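Local coordinates for protein phospho-2-dehydro-3-deoxyheptonate aldolase (Francisella tularensis, PDB 3TQK) that probably catalyses the first step of chorismate biosynthesis, the condensation of phosphoenolpyruvate with D-erythrose 4-phosphate to give 3-deoxy-D-arabino-heptulosonate 7-phosphate, at residues V33-S36 / R37-A41; D246-A249 / K250-A254. All coordinates share one frame; numbering follows the deposited sequence.

Contact 1 (V33-S36 / R37-A41)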
ATOM      1  N   VAL A  33     -24.464  12.915   7.885  1.00 23.28           N
ATOM      2  CA  VAL A  33     -23.055  12.618   8.094  1.00 21.77           C
ATOM      3  C   VAL A  33     -22.605  13.131   9.457  1.00 22.25           C
ATOM      4  O   VAL A  33     -21.980  12.402  10.220  1.00 21.32           O
ATOM      5  CB  VAL A  33     -22.153  13.204   6.984  1.00 21.55           C
ATOM      6  CG1 VAL A  33     -20.685  12.934   7.293  1.00 18.76           C
ATOM      7  CG2 VAL A  33     -22.521  12.613   5.610  1.00 20.85           C
ATOM      8  N   ARG A  34     -22.944  14.380   9.766  1.00 23.74           N
ATOM      9  CA  ARG A  34     -22.531  14.997  11.013  1.00 24.49           C
ATOM     10  C   ARG A  34     -22.988  14.158  12.196  1.00 24.39           C
ATOM     11  O   ARG A  34     -22.190  13.823  13.077  1.00 24.18           O
ATOM     12  CB  ARG A  34     -23.100  16.410  11.149  1.00 26.14           C
ATOM     13  CG  ARG A  34     -22.653  17.113  12.451  1.00 28.58           C
ATOM     14  CD  ARG A  34     -23.232  18.495  12.584  1.00 32.26           C
ATOM     15  NE  ARG A  34     -24.691  18.451  12.572  1.00 35.30           N
ATOM     16  CZ  ARG A  34     -25.472  19.508  12.362  1.00 39.89           C
ATOM     17  NH1 ARG A  34     -24.950  20.719  12.162  1.00 41.06           N
ATOM     18  NH2 ARG A  34     -26.791  19.356  12.344  1.00 42.36           N
ATOM     19  N   LYS A  35     -24.264  13.798  12.186  1.00 24.88           N
ATOM     20  CA  LYS A  35     -24.861  13.043  13.275  1.00 25.35           C
ATOM     21  C   LYS A  35     -24.313  11.627  13.358  1.00 23.76           C
ATOM     22  O   LYS A  35     -23.871  11.190  14.428  1.00 23.61           O
ATOM     23  CB  LYS A  35     -26.377  13.014  13.107  1.00 27.03           C
ATOM     24  CG  LYS A  35     -27.158  12.217  14.149  1.00 29.71           C
ATOM     25  CD  LYS A  35     -28.654  12.307  13.808  1.00 34.05           C
ATOM     26  CE  LYS A  35     -29.545  11.563  14.776  1.00 36.20           C
ATOM     27  NZ  LYS A  35     -30.910  12.195  14.753  1.00 40.46           N
ATOM     28  N   SER A  36     -24.323  10.912  12.242  1.00 22.68           N
ATOM     29  CA  SER A  36     -23.888   9.519  12.240  1.00 21.93           C
ATOM     30  C   SER A  36     -22.413   9.380  12.599  1.00 21.43           C
ATOM     31  O   SER A  36     -22.018   8.387  13.215  1.00 21.43           O
ATOM     32  CB  SER A  36     -24.170   8.862  10.883  1.00 22.25           C
ATOM     33  OG  SER A  36     -23.560   9.552   9.809  1.00 21.55           O
ATOM     34  N   ARG A  37     -21.598  10.370  12.227  1.00 21.12           N
ATOM     35  CA  ARG A  37     -20.177  10.358  12.579  1.00 20.48           C
ATOM     36  C   ARG A  37     -19.973  10.443  14.088  1.00 21.03           C
ATOM     37  O   ARG A  37     -19.122   9.741  14.639  1.00 20.42           O
ATOM     38  CB  ARG A  37     -19.415  11.496  11.904  1.00 19.94           C
ATOM     39  CG  ARG A  37     -19.024  11.218  10.491  1.00 19.52           C
ATOM     40  CD  ARG A  37     -18.255  12.381   9.924  1.00 19.68           C
ATOM     41  NE  ARG A  37     -17.782  12.164   8.559  1.00 17.42           N
ATOM     42  CZ  ARG A  37     -17.240  13.115   7.800  1.00 18.95           C
ATOM     43  NH1 ARG A  37     -17.100  14.341   8.268  1.00 19.43           N
ATOM     44  NH2 ARG A  37     -16.832  12.848   6.565  1.00 20.56           N
ATOM     45  N   LYS A  38     -20.732  11.315  14.748  1.00 22.23           N
ATOM     46  CA  LYS A  38     -20.665  11.410  16.203  1.00 23.27           C
ATOM     47  C   LYS A  38     -21.117  10.083  16.817  1.00 22.82           C
ATOM     48  O   LYS A  38     -20.476   9.549  17.716  1.00 22.08           O
ATOM     49  CB  LYS A  38     -21.530  12.553  16.741  1.00 24.66           C
ATOM     50  CG  LYS A  38     -21.016  13.957  16.441  1.00 27.51           C
ATOM     51  CD  LYS A  38     -21.939  14.988  17.112  1.00 32.00           C
ATOM     52  CE  LYS A  38     -21.970  16.341  16.388  1.00 34.12           C
ATOM     53  NZ  LYS A  38     -23.266  17.069  16.673  1.00 35.85           N
ATOM     54  N   GLU A  39     -22.210   9.548  16.296  1.00 22.83           N
ATOM     55  CA  GLU A  39     -22.727   8.271  16.760  1.00 23.25           C
ATOM     56  C   GLU A  39     -21.746   7.100  16.617  1.00 22.13           C
ATOM     57  O   GLU A  39     -21.595   6.324  17.559  1.00 22.59           O
ATOM     58  CB  GLU A  39     -24.056   7.964  16.073  1.00 24.19           C
ATOM     59  CG  GLU A  39     -25.181   8.940  16.501  1.00 26.95           C
ATOM     60  CD  GLU A  39     -26.570   8.541  15.988  1.00 30.91           C
ATOM     61  OE1 GLU A  39     -26.684   7.501  15.296  1.00 30.02           O
ATOM     62  OE2 GLU A  39     -27.550   9.273  16.298  1.00 35.27           O
ATOM     63  N   ILE A  40     -21.074   6.954  15.475  1.00 20.74           N
ATOM     64  CA  ILE A  40     -20.133   5.825  15.319  1.00 19.63           C
ATOM     65  C   ILE A  40     -18.870   6.042  16.164  1.00 19.43           C
ATOM     66  O   ILE A  40     -18.319   5.075  16.697  1.00 19.81           O
ATOM     67  CB  ILE A  40     -19.750   5.533  13.838  1.00 18.91           C
ATOM     68  CG1 ILE A  40     -19.012   4.197  13.713  1.00 18.87           C
ATOM     69  CG2 ILE A  40     -18.893   6.656  13.241  1.00 17.22           C
ATOM     70  CD1 ILE A  40     -19.750   2.993  14.245  1.00 16.70           C
ATOM     71  N   ALA A  41     -18.415   7.289  16.292  1.00 18.69           N
ATOM     72  CA  ALA A  41     -17.255   7.585  17.142  1.00 18.81           C
ATOM     73  C   ALA A  41     -17.504   7.130  18.595  1.00 19.23           C
ATOM     74  O   ALA A  41     -16.643   6.500  19.203  1.00 19.52           O
ATOM     75  CB  ALA A  41     -16.889   9.088  17.094  1.00 18.49           C
TER
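Val-33 and Arg-37 form a local i to i+4 contact within helix 27-45, which crosses the N-terminal end of the barrel just before its first strand, 51-56. Val-33 CG1 lies over one face of the Arg-37 guanidinium, toward its rim, with NE of Arg-37 at 3.3 Å. With CG anti to its own carbonyl carbon (chi1 -82°) and the chain extended as far as NE, Arg-37 reaches back along the helix over the valine; its NH2 then bonds to Ile-154 O, which helps to fix the plane of the group. One residue earlier, Ser-36 is buried, its OG satisfied by Thr-32 O and Thr-155 OG1. Arg-34, Lys-35 and Lys-38 form the solvent side, where Arg-34 CG lies 4.1 Å from Lys-38 CE and the two like charges run side by side. Glu-39 stands at the border: Lys-35 CE is 3.4 Å from Glu-39 OE2, while OE1 is held by Arg-50 in a salt bridge. Beneath, Arg-37 N bonds to Val-33 O (2.9 Å) and Ile-40 N to Ser-36 O (2.8 Å). This i to i+4 hydrogen-bond series belongs to an amphipathic helix laid across the N-terminal mouth of a TIM barrel, Ser-36, Arg-37 and Ile-40 meeting the strand starts at Pro-136, Ser-177 and Leu-85.

Contact 2 (D246-A249 / K250-A254)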
ATOM      1  N   ASP A 246      -7.142 -11.199  22.381  1.00 36.03           N
ATOM      2  CA  ASP A 246      -5.765 -10.967  21.931  1.00 36.08           C
ATOM      3  C   ASP A 246      -5.635  -9.605  21.280  1.00 34.31           C
ATOM      4  O   ASP A 246      -4.665  -8.876  21.522  1.00 34.10           O
ATOM      5  CB  ASP A 246      -5.335 -12.045  20.934  1.00 37.27           C
ATOM      6  CG  ASP A 246      -3.948 -11.785  20.333  1.00 38.15           C
ATOM      7  OD1 ASP A 246      -2.935 -12.168  20.949  1.00 41.31           O
ATOM      8  OD2 ASP A 246      -3.870 -11.212  19.232  1.00 38.29           O
ATOM      9  N   CYS A 247      -6.612  -9.276  20.439  1.00 33.10           N
ATOM     10  CA  CYS A 247      -6.629  -7.990  19.754  1.00 31.34           C
ATOM     11  C   CYS A 247      -6.711  -6.850  20.770  1.00 30.91           C
ATOM     12  O   CYS A 247      -5.943  -5.881  20.687  1.00 30.09           O
ATOM     13  CB  CYS A 247      -7.805  -7.917  18.768  1.00 30.55           C
ATOM     14  SG  CYS A 247      -7.831  -6.428  17.760  1.00 26.83           S
ATOM     15  N   ILE A 248      -7.641  -6.978  21.717  1.00 31.28           N
ATOM     16  CA  ILE A 248      -7.782  -6.011  22.814  1.00 31.54           C
ATOM     17  C   ILE A 248      -6.478  -5.866  23.606  1.00 32.98           C
ATOM     18  O   ILE A 248      -6.062  -4.739  23.894  1.00 33.07           O
ATOM     19  CB  ILE A 248      -8.955  -6.386  23.779  1.00 32.12           C
ATOM     20  CG1 ILE A 248     -10.302  -6.186  23.084  1.00 31.38           C
ATOM     21  CG2 ILE A 248      -8.923  -5.536  25.032  1.00 31.68           C
ATOM     22  CD1 ILE A 248     -10.601  -4.733  22.696  1.00 29.62           C
ATOM     23  N   ALA A 249      -5.818  -6.984  23.924  1.00 34.50           N
ATOM     24  CA  ALA A 249      -4.522  -6.934  24.613  1.00 35.94           C
ATOM     25  C   ALA A 249      -3.484  -6.160  23.799  1.00 35.52           C
ATOM     26  O   ALA A 249      -2.717  -5.369  24.355  1.00 36.03           O
ATOM     27  CB  ALA A 249      -4.005  -8.341  24.941  1.00 37.55           C
ATOM     28  N   LYS A 250      -3.468  -6.383  22.484  1.00 34.99           N
ATOM     29  CA  LYS A 250      -2.508  -5.717  21.602  1.00 34.21           C
ATOM     30  C   LYS A 250      -2.766  -4.211  21.576  1.00 33.11           C
ATOM     31  O   LYS A 250      -1.827  -3.409  21.681  1.00 33.01           O
ATOM     32  CB  LYS A 250      -2.557  -6.313  20.188  1.00 33.80           C
ATOM     33  CG  LYS A 250      -1.851  -7.675  20.040  1.00 35.14           C
ATOM     34  CD  LYS A 250      -2.105  -8.276  18.646  1.00 34.74           C
ATOM     35  CE  LYS A 250      -1.070  -9.343  18.227  1.00 36.97           C
ATOM     36  NZ  LYS A 250      -1.263 -10.719  18.786  1.00 37.04           N
ATOM     37  N   LEU A 251      -4.041  -3.839  21.457  1.00 32.25           N
ATOM     38  CA  LEU A 251      -4.458  -2.437  21.502  1.00 31.51           C
ATOM     39  C   LEU A 251      -4.038  -1.745  22.809  1.00 32.53           C
ATOM     40  O   LEU A 251      -3.413  -0.686  22.781  1.00 31.66           O
ATOM     41  CB  LEU A 251      -5.981  -2.313  21.294  1.00 30.41           C
ATOM     42  CG  LEU A 251      -6.491  -2.618  19.880  1.00 29.77           C
ATOM     43  CD1 LEU A 251      -7.993  -2.920  19.870  1.00 29.23           C
ATOM     44  CD2 LEU A 251      -6.170  -1.468  18.938  1.00 27.32           C
ATOM     45  N   LYS A 252      -4.370  -2.338  23.948  1.00 34.38           N
ATOM     46  CA  LYS A 252      -3.961  -1.757  25.249  1.00 36.21           C
ATOM     47  C   LYS A 252      -2.454  -1.501  25.352  1.00 36.83           C
ATOM     48  O   LYS A 252      -2.051  -0.460  25.872  1.00 36.91           O
ATOM     49  CB  LYS A 252      -4.443  -2.605  26.443  1.00 37.67           C
ATOM     50  CG  LYS A 252      -5.978  -2.614  26.651  1.00 39.12           C
ATOM     51  CD  LYS A 252      -6.601  -1.196  26.751  1.00 41.15           C
ATOM     52  CE  LYS A 252      -8.133  -1.252  26.819  1.00 42.06           C
ATOM     53  NZ  LYS A 252      -8.583  -2.097  27.976  1.00 45.74           N
ATOM     54  N   LYS A 253      -1.636  -2.422  24.841  1.00 37.48           N
ATOM     55  CA  LYS A 253      -0.180  -2.212  24.770  1.00 38.61           C
ATOM     56  C   LYS A 253       0.213  -0.939  23.990  1.00 37.18           C
ATOM     57  O   LYS A 253       1.194  -0.272  24.339  1.00 37.84           O
ATOM     58  CB  LYS A 253       0.529  -3.419  24.136  1.00 39.97           C
ATOM     59  CG  LYS A 253       1.193  -4.373  25.116  1.00 43.81           C
ATOM     60  CD  LYS A 253       2.251  -5.276  24.423  1.00 47.00           C
ATOM     61  CE  LYS A 253       2.779  -6.349  25.403  1.00 50.51           C
ATOM     62  NZ  LYS A 253       3.794  -7.274  24.815  1.00 52.53           N
ATOM     63  N   ALA A 254      -0.546  -0.606  22.945  1.00 35.10           N
ATOM     64  CA  ALA A 254      -0.311   0.613  22.154  1.00 33.98           C
ATOM     65  C   ALA A 254      -1.044   1.843  22.717  1.00 33.39           C
ATOM     66  O   ALA A 254      -1.049   2.912  22.089  1.00 32.75           O
ATOM     67  CB  ALA A 254      -0.715   0.380  20.680  1.00 32.31           C
TER
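Asp-246 and Lys-250 form an i to i+4 salt bridge on helix 241-253, and this charged pair illustrates how one turn of helix can bring opposite charges together. Lys-250 NZ lies 2.7 Å from Asp-246 OD2, using the syn lone pair of that oxygen, and makes a second, weak bond of 3.1 Å to Asp-246 OD1. The ammonium group thus engages both carboxylate oxygens. Its route explains the grip: the lysine chain crosses the aspartate at a slant and bends at its last torsion (chi4 80°), turning NZ back onto the carboxylate, while Asp-246 holds CG anti to its backbone N (chi1 175°) and leans toward it.

Apolar contacts occupy another side of the helix. Leu-251 CD1 meets Cys-247 SG at 4.1 Å and Ile-248 CD1 at 4.3 Å, both loose van der Waals approaches.

Backbone bonds repeat along the same turns. Leu-251 N reaches Cys-247 O at 2.9 Å, and Lys-252 N reaches Ile-248 O at 2.9 Å in a nearly straight bond (175°). Lys-253 N to Ala-249 O is longer, 3.2 Å; the helix ends at Lys-253, and Ala-254 turns out of it.

The helix belongs to the beta-alpha-beta unit of strands 226-230 and 260-263. Cys-247 touches Val-228 and Val-260, one on each strand; Leu-251 also meets Val-228, and Ile-248 meets Val-260. On the flank, Lys-250, Leu-251 and Ala-254 lie against helix 191-200, and Lys-198 of that helix bonds to Ala-254 O.

How the contacts relate
Both contacts are single-helix, i to i+4 arrangements in one TIM-barrel chain, yet they hold different elements, with centres about 25 Å apart and no touch between them. Contact 1 lies across the end of the barrel, on the helix leading to the first strand. Contact 2 lies in the outer helical layer, between the sixth and seventh strands, its apolar residues against those strands and Lys-252 and Lys-253 exposed. Each is partly buried. In contact 1 the charged ends of Arg-37 and Glu-39 find their partners outside the segments; in contact 2 opposite charges pair within the turn. Contact 1 is away from the manganese site, whereas the side chain of Lys-252 lies about 8 Å from a calcium ion.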